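Local coordinates for protein thermospermine synthase (Medicago truncatula, PDB 6BQ6) that probably transfers an aminopropyl group from decarboxylated S-adenosylmethionine to spermidine, giving thermospermine and methylthioadenosine in plant polyamine biosynthesis, at residues B[104-109]-B[162-167]; B[212-217]-B[235-240]; B[117-122]-B[126-131]. One frame throughout, in Å; residues are numbered along the deposited sequence.

Contact 1 (B[104-109]-B[162-167]); sequences NVFIMG and NDAKAE
Phe106 presents the edge of its ring to Glu167, whose CG lies 3.9 Å from Phe106 CE2, close to the ring plane. With Phe106 CG anti to the backbone N (chi1 -173°), the ring extends from the strand toward the first turn of the helix. The Glu167 chain bends at chi2 (64°), its methylenes touching the ring while the carboxylate, nearly parallel to the ring with planes 11° apart, turns to polar partners: Asn162 ND2 donates an almost straight bond of 2.8 Å to Glu167 OE1, and Lys171 forms a salt bridge with OE2. An alanine in place of Glu167 lacks CG and the carboxylate, and would probably leave the edge of Phe106 less covered and Asn162 ND2 and Lys171 without their mate. Beside this pair Ala164 CB packs against Met108, 3.8 Å from Met108 CB, and lies 4.2 Å from Phe106 CE1. Asp163 N-caps the helix, its OD2 accepting from Ala166 N at 3.0 Å through the anti lone pair, while OD1 pairs with Lys193. Helix 164-169 is thus seated by its first turn at the C-terminal end of strand 104-107, the location of the nucleoside site in a Rossmann-like fold; Asp163 and Ala164 bind adenosine in another structure of this protein.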
# COMPACT_ATOMS: atom_id res chain seq x y z
N ASN B 104 -45.97 2.40 -8.58
CA ASN B 104 -45.62 1.32 -7.69
C ASN B 104 -44.29 0.73 -8.16
O ASN B 104 -44.20 0.24 -9.29
CB ASN B 104 -46.72 0.28 -7.69
CG ASN B 104 -47.99 0.78 -6.99
OD1 ASN B 104 -48.91 1.34 -7.63
ND2 ASN B 104 -48.03 0.63 -5.69
N VAL B 105 -43.27 0.81 -7.29
CA VAL B 105 -41.94 0.31 -7.62
C VAL B 105 -41.38 -0.64 -6.58
O VAL B 105 -41.55 -0.47 -5.38
CB VAL B 105 -40.95 1.46 -7.81
CG1 VAL B 105 -40.81 2.26 -6.53
CG2 VAL B 105 -39.57 0.95 -8.20
N PHE B 106 -40.67 -1.65 -7.07
CA PHE B 106 -40.03 -2.67 -6.25
C PHE B 106 -38.51 -2.57 -6.44
O PHE B 106 -38.06 -2.54 -7.57
CB PHE B 106 -40.50 -4.04 -6.71
CG PHE B 106 -40.05 -5.18 -5.86
CD1 PHE B 106 -38.88 -5.83 -6.13
CD2 PHE B 106 -40.88 -5.69 -4.86
CE1 PHE B 106 -38.45 -6.89 -5.36
CE2 PHE B 106 -40.49 -6.79 -4.09
CZ PHE B 106 -39.29 -7.40 -4.35
N ILE B 107 -37.79 -2.46 -5.34
CA ILE B 107 -36.32 -2.46 -5.38
C ILE B 107 -35.79 -3.84 -4.98
O ILE B 107 -36.05 -4.29 -3.86
CB ILE B 107 -35.69 -1.45 -4.44
CG1 ILE B 107 -36.28 -0.03 -4.62
CG2 ILE B 107 -34.18 -1.42 -4.71
CD1 ILE B 107 -36.02 0.89 -3.44
N MET B 108 -35.02 -4.51 -5.87
CA MET B 108 -34.24 -5.66 -5.48
C MET B 108 -32.94 -5.18 -4.90
O MET B 108 -32.10 -4.66 -5.65
CB MET B 108 -33.98 -6.58 -6.68
CG MET B 108 -35.20 -6.83 -7.52
SD MET B 108 -34.88 -8.19 -8.66
CE MET B 108 -33.59 -7.54 -9.70
N GLY B 109 -32.78 -5.31 -3.58
CA GLY B 109 -31.59 -4.84 -2.87
C GLY B 109 -31.81 -3.45 -2.38
O GLY B 109 -32.79 -3.16 -1.72
N ASN B 162 -36.03 -10.12 2.57
CA ASN B 162 -36.22 -11.36 1.83
C ASN B 162 -35.32 -11.38 0.65
O ASN B 162 -34.74 -10.34 0.24
CB ASN B 162 -37.72 -11.54 1.43
CG ASN B 162 -38.15 -13.00 1.21
OD1 ASN B 162 -37.39 -13.94 1.48
ND2 ASN B 162 -39.37 -13.19 0.70
N ASP B 163 -35.15 -12.58 0.12
CA ASP B 163 -34.62 -12.81 -1.21
C ASP B 163 -35.62 -12.23 -2.20
O ASP B 163 -36.79 -12.55 -2.11
CB ASP B 163 -34.53 -14.30 -1.44
CG ASP B 163 -34.04 -14.64 -2.81
OD1 ASP B 163 -32.83 -14.54 -3.03
OD2 ASP B 163 -34.86 -14.99 -3.67
N ALA B 164 -35.18 -11.40 -3.13
CA ALA B 164 -36.09 -10.74 -4.08
C ALA B 164 -36.82 -11.74 -4.99
O ALA B 164 -37.97 -11.50 -5.34
CB ALA B 164 -35.35 -9.69 -4.91
N LYS B 165 -36.19 -12.86 -5.38
CA LYS B 165 -36.88 -13.85 -6.22
C LYS B 165 -38.01 -14.47 -5.47
O LYS B 165 -39.11 -14.61 -6.01
CB LYS B 165 -35.92 -14.97 -6.75
CG LYS B 165 -36.61 -16.05 -7.56
CD LYS B 165 -35.61 -17.10 -8.04
CE LYS B 165 -36.24 -18.46 -8.31
NZ LYS B 165 -36.81 -18.52 -9.67
N ALA B 166 -37.76 -14.88 -4.24
CA ALA B 166 -38.82 -15.43 -3.39
C ALA B 166 -39.93 -14.46 -3.16
O ALA B 166 -41.12 -14.84 -3.24
CB ALA B 166 -38.22 -15.85 -2.05
N GLU B 167 -39.57 -13.20 -2.88
CA GLU B 167 -40.59 -12.17 -2.63
C GLU B 167 -41.49 -11.92 -3.83
O GLU B 167 -42.72 -11.94 -3.70
CB GLU B 167 -39.94 -10.87 -2.20
CG GLU B 167 -40.88 -9.81 -1.72
CD GLU B 167 -41.65 -10.18 -0.46
OE1 GLU B 167 -41.19 -11.09 0.27
OE2 GLU B 167 -42.68 -9.50 -0.17

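Contact 2 (B[212-217]-B[235-240]); sequences GIFVTQ and NTLRQV
Segment 212-217 of strand 212-220 and the end of helix 230-238 are held well apart, with 9.6 Å between the CA atoms of Phe214 and Leu237, the nearest such pair, and side chains bridge the interval. Leu237 reaches across with both branches. Its CD2 comes obliquely to the Phe214 ring, 3.8 Å from Phe214 CD2, the two side chains crossing at about a right angle; its CD1 meets the methyl of Thr216, 4.1 Å from Thr216 CG2. A chi1 of -177° sets Thr216 OG1 anti to the backbone N and places CG2 between that N and the carbonyl carbon, which turns the methyl to the leucine while the hydroxyl donates to Gln217 O at 2.7 Å. The threonine therefore offers an apolar surface to the helix and satisfies its polar atom along its own strand. Tyr200 of helix 197-204 touches both Phe214 and Leu237 and joins them in one buried apolar cluster.

On the helix side, Arg238 grips Asn235 side-on, with NE and NH1 both donating to the single atom OD1; the bond from Arg238 NH1 to Asn235 OD1 is 2.8 Å. Arg238 NH1 also bonds Asn310 O, and Asn235 ND2 bonds His314 O, tying this helix end to the C-terminal part of the chain. Along the strand, Gln217 touches the bound thermospermine and hydrogen-bonds Trp258, another pocket residue. The arrangement is the helix-on-sheet packing of a Rossmann-like alpha/beta domain, with the strand running on into the polyamine pocket.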
# COMPACT_ATOMS: atom_id res chain seq x y z
N GLY B 212 -44.32 -1.52 -18.16
CA GLY B 212 -43.38 -1.61 -17.05
C GLY B 212 -41.98 -1.49 -17.54
O GLY B 212 -41.69 -1.88 -18.68
N ILE B 213 -41.11 -0.95 -16.68
CA ILE B 213 -39.70 -0.76 -17.06
C ILE B 213 -38.86 -1.42 -15.98
O ILE B 213 -39.12 -1.23 -14.80
CB ILE B 213 -39.33 0.71 -17.21
CG1 ILE B 213 -40.15 1.36 -18.35
CG2 ILE B 213 -37.81 0.81 -17.50
CD1 ILE B 213 -40.03 2.85 -18.48
N PHE B 214 -37.89 -2.23 -16.39
CA PHE B 214 -36.89 -2.79 -15.49
C PHE B 214 -35.62 -1.91 -15.68
O PHE B 214 -35.25 -1.57 -16.82
CB PHE B 214 -36.60 -4.24 -15.84
CG PHE B 214 -35.52 -4.87 -15.00
CD1 PHE B 214 -35.64 -4.96 -13.60
CD2 PHE B 214 -34.32 -5.35 -15.61
CE1 PHE B 214 -34.63 -5.53 -12.82
CE2 PHE B 214 -33.32 -5.90 -14.81
CZ PHE B 214 -33.47 -6.02 -13.43
N VAL B 215 -34.93 -1.65 -14.58
CA VAL B 215 -33.57 -1.09 -14.66
C VAL B 215 -32.70 -1.86 -13.65
O VAL B 215 -33.14 -2.15 -12.53
CB VAL B 215 -33.51 0.43 -14.41
CG1 VAL B 215 -34.12 0.81 -13.07
CG2 VAL B 215 -32.09 0.97 -14.55
N THR B 216 -31.48 -2.16 -14.05
CA THR B 216 -30.52 -2.72 -13.13
C THR B 216 -29.22 -1.93 -13.22
O THR B 216 -28.77 -1.60 -14.32
CB THR B 216 -30.28 -4.25 -13.35
OG1 THR B 216 -29.38 -4.72 -12.35
CG2 THR B 216 -29.75 -4.55 -14.73
N GLN B 217 -28.52 -1.81 -12.09
CA GLN B 217 -27.12 -1.53 -12.13
C GLN B 217 -26.41 -2.68 -12.87
O GLN B 217 -26.83 -3.84 -12.82
CB GLN B 217 -26.57 -1.27 -10.76
CG GLN B 217 -26.22 -2.50 -9.92
CD GLN B 217 -24.83 -3.01 -10.22
OE1 GLN B 217 -23.97 -2.28 -10.71
NE2 GLN B 217 -24.63 -4.30 -10.03
N ASN B 235 -26.66 -8.24 -22.81
CA ASN B 235 -27.06 -9.33 -23.70
C ASN B 235 -28.13 -10.23 -23.11
O ASN B 235 -29.01 -10.70 -23.84
CB ASN B 235 -25.86 -10.15 -24.15
CG ASN B 235 -26.22 -11.07 -25.33
OD1 ASN B 235 -26.79 -10.61 -26.32
ND2 ASN B 235 -25.93 -12.39 -25.19
N THR B 236 -28.04 -10.49 -21.81
CA THR B 236 -29.04 -11.32 -21.14
C THR B 236 -30.39 -10.63 -21.26
O THR B 236 -31.39 -11.24 -21.67
CB THR B 236 -28.63 -11.63 -19.70
OG1 THR B 236 -27.34 -12.28 -19.70
CG2 THR B 236 -29.65 -12.54 -19.04
N LEU B 237 -30.43 -9.32 -20.96
CA LEU B 237 -31.69 -8.59 -21.10
C LEU B 237 -32.21 -8.54 -22.54
O LEU B 237 -33.42 -8.54 -22.74
CB LEU B 237 -31.57 -7.19 -20.50
CG LEU B 237 -31.53 -7.16 -18.98
CD1 LEU B 237 -31.00 -5.82 -18.46
CD2 LEU B 237 -32.87 -7.46 -18.39
N ARG B 238 -31.31 -8.49 -23.53
CA ARG B 238 -31.70 -8.43 -24.94
C ARG B 238 -32.43 -9.73 -25.34
O ARG B 238 -33.25 -9.77 -26.27
CB ARG B 238 -30.42 -8.21 -25.79
CG ARG B 238 -30.66 -8.03 -27.26
CD ARG B 238 -29.43 -7.43 -27.96
NE ARG B 238 -28.18 -8.18 -27.76
CZ ARG B 238 -27.10 -8.08 -28.56
NH1 ARG B 238 -25.98 -8.76 -28.31
NH2 ARG B 238 -27.15 -7.29 -29.62
N GLN B 239 -32.19 -10.79 -24.59
CA GLN B 239 -32.91 -12.07 -24.87
C GLN B 239 -34.34 -12.10 -24.36
O GLN B 239 -35.09 -13.05 -24.64
CB GLN B 239 -32.20 -13.26 -24.20
CG GLN B 239 -30.72 -13.42 -24.47
CD GLN B 239 -30.37 -13.25 -25.92
OE1 GLN B 239 -30.97 -13.92 -26.79
NE2 GLN B 239 -29.41 -12.39 -26.22
N VAL B 240 -34.72 -11.15 -23.51
CA VAL B 240 -35.98 -11.18 -22.81
C VAL B 240 -36.90 -10.02 -23.18
O VAL B 240 -38.10 -10.20 -23.25
CB VAL B 240 -35.75 -11.18 -21.29
CG1 VAL B 240 -37.05 -11.20 -20.49
CG2 VAL B 240 -34.84 -12.35 -20.88

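Contact 3 (B[117-122]-B[126-131]); sequences RELLRH and DKVVMC
Val128 sets both methyls against the helix: CG2 meets Leu120 and Leu119, CG1 meets Leu119 alone, and the side chains cross at a slant. CG2 does most of the touching, 3.9 Å from Leu120 CD2 and 4.1 Å from Leu119 CB, while CG1 lies 4.1 Å from Leu119 CD1. The valine's chi1 of 176° puts CG1 anti to the backbone N and CG2 anti to the carbonyl carbon, which points both methyls to the helix. Leu119 sets out toward the strand, whereas Leu120 leaves the helix at an angle to it and touches Val128 through CD2. The apolar patch belongs to the right-handed beta-alpha-beta unit of strand 104-107, helix 114-120 and strand 127-132, the opening unit of the Rossmann-like sheet. Val128 also touches Val105 and Ile107 of the neighbouring strand 104-107. Leu119 continues onto Val92 and Leu96 of helix 84-98, and Leu120 onto Ala151. Polar chemistry gathers on another side of the helix, where the buried carboxylate of Glu118 makes salt bridges to two arginines, which probably favours its charged form. Arg117 approaches side-on, NE and NH2 both donating to OE2, and the bond from Arg117 NE to Glu118 OE2 is 3.0 Å. Arg121 NH1 takes the syn lone pair of the other oxygen, Glu118 OE1, at 2.7 Å, and His93 NE2 is bonded to the same OE1.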
# COMPACT_ATOMS: atom_id res chain seq x y z
N ARG B 117 -34.72 6.93 -1.66
CA ARG B 117 -34.74 8.40 -1.57
C ARG B 117 -35.02 9.02 -2.95
O ARG B 117 -35.89 9.90 -3.11
CB ARG B 117 -33.40 8.91 -1.04
CG ARG B 117 -33.33 10.42 -0.99
CD ARG B 117 -31.91 10.83 -0.77
NE ARG B 117 -31.09 10.64 -1.95
CZ ARG B 117 -29.86 10.13 -1.98
NH1 ARG B 117 -29.29 9.62 -0.88
NH2 ARG B 117 -29.18 10.11 -3.14
N GLU B 118 -34.26 8.58 -3.97
CA GLU B 118 -34.48 9.15 -5.29
C GLU B 118 -35.86 8.82 -5.88
O GLU B 118 -36.47 9.63 -6.53
CB GLU B 118 -33.37 8.74 -6.26
CG GLU B 118 -32.00 9.29 -5.89
CD GLU B 118 -31.98 10.83 -5.81
OE1 GLU B 118 -32.54 11.52 -6.67
OE2 GLU B 118 -31.35 11.36 -4.87
N LEU B 119 -36.32 7.58 -5.72
CA LEU B 119 -37.66 7.19 -6.13
C LEU B 119 -38.75 8.04 -5.49
O LEU B 119 -39.67 8.45 -6.17
CB LEU B 119 -37.95 5.74 -5.77
CG LEU B 119 -37.18 4.71 -6.63
CD1 LEU B 119 -37.02 3.37 -5.95
CD2 LEU B 119 -37.81 4.57 -8.00
N LEU B 120 -38.58 8.33 -4.22
CA LEU B 120 -39.59 9.11 -3.46
C LEU B 120 -39.63 10.60 -3.82
O LEU B 120 -40.55 11.31 -3.45
CB LEU B 120 -39.34 8.93 -1.96
CG LEU B 120 -39.66 7.49 -1.50
CD1 LEU B 120 -39.02 7.26 -0.15
CD2 LEU B 120 -41.15 7.15 -1.38
N ARG B 121 -38.63 11.09 -4.55
CA ARG B 121 -38.70 12.41 -5.16
C ARG B 121 -39.74 12.53 -6.25
O ARG B 121 -40.09 13.63 -6.60
CB ARG B 121 -37.33 12.86 -5.68
CG ARG B 121 -36.31 13.01 -4.55
CD ARG B 121 -34.92 13.39 -5.07
NE ARG B 121 -34.94 14.62 -5.86
CZ ARG B 121 -34.16 14.91 -6.90
NH1 ARG B 121 -33.27 14.07 -7.36
NH2 ARG B 121 -34.31 16.05 -7.51
N HIS B 122 -40.19 11.41 -6.82
CA HIS B 122 -41.20 11.43 -7.85
C HIS B 122 -42.57 11.59 -7.27
O HIS B 122 -43.04 10.73 -6.54
CB HIS B 122 -41.09 10.17 -8.67
CG HIS B 122 -39.94 10.19 -9.62
ND1 HIS B 122 -40.11 10.35 -10.97
CD2 HIS B 122 -38.61 10.03 -9.42
CE1 HIS B 122 -38.93 10.33 -11.57
NE2 HIS B 122 -38.01 10.14 -10.65
N ASP B 126 -46.70 6.28 -5.39
CA ASP B 126 -47.56 5.95 -4.24
C ASP B 126 -46.96 4.88 -3.30
O ASP B 126 -47.25 4.88 -2.09
CB ASP B 126 -48.92 5.45 -4.75
CG ASP B 126 -49.72 6.54 -5.46
OD1 ASP B 126 -49.55 7.77 -5.17
OD2 ASP B 126 -50.59 6.17 -6.28
N LYS B 127 -46.17 3.95 -3.84
CA LYS B 127 -45.56 2.90 -3.02
C LYS B 127 -44.22 2.51 -3.56
O LYS B 127 -44.05 2.34 -4.78
CB LYS B 127 -46.42 1.67 -2.97
CG LYS B 127 -45.95 0.64 -1.94
CD LYS B 127 -47.00 -0.43 -1.69
CE LYS B 127 -46.76 -1.63 -2.60
NZ LYS B 127 -47.34 -2.86 -2.04
N VAL B 128 -43.28 2.36 -2.65
CA VAL B 128 -41.94 1.76 -2.92
C VAL B 128 -41.73 0.60 -1.94
O VAL B 128 -41.90 0.72 -0.72
CB VAL B 128 -40.79 2.75 -2.73
CG1 VAL B 128 -39.42 2.09 -2.92
CG2 VAL B 128 -40.91 3.99 -3.62
N VAL B 129 -41.41 -0.56 -2.48
CA VAL B 129 -41.00 -1.69 -1.69
C VAL B 129 -39.52 -1.91 -1.85
O VAL B 129 -39.08 -2.05 -2.99
CB VAL B 129 -41.72 -2.98 -2.16
CG1 VAL B 129 -41.29 -4.17 -1.29
CG2 VAL B 129 -43.21 -2.82 -2.08
N MET B 130 -38.77 -1.95 -0.75
CA MET B 130 -37.33 -2.18 -0.75
C MET B 130 -37.15 -3.58 -0.21
O MET B 130 -37.52 -3.82 0.95
CB MET B 130 -36.58 -1.20 0.13
CG MET B 130 -35.05 -1.39 0.16
SD MET B 130 -34.28 -0.73 1.67
CE MET B 130 -34.99 0.89 1.61
N CYS B 131 -36.66 -4.48 -1.07
CA CYS B 131 -36.48 -5.87 -0.70
C CYS B 131 -35.00 -6.29 -0.66
O CYS B 131 -34.37 -6.48 -1.70
CB CYS B 131 -37.32 -6.75 -1.61
SG CYS B 131 -37.25 -8.52 -1.20

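Overall arrangement
In all three contacts the touching side chains are largely buried and apolar, and each sets a different helix on the same mixed sheet. Contacts 1 and 3 are joined through neighbouring strands, Ile107 N probably donating to Val129 O and Gly109 N to Cys131 O, both at 2.7 Å. Contact 1 also meets contact 2, where Met108 CE lies 3.8 Å from Phe214 CE1, whereas contacts 2 and 3 do not touch. Polar groups gather toward the outside: the Glu167 carboxylate beside a capped helix start in contact 1, partly exposed Arg238 in contact 2, and Arg117 and Arg121 in the salt-bridge network of contact 3. Gln217, inside the strand segment of contact 2, already lines the polyamine pocket.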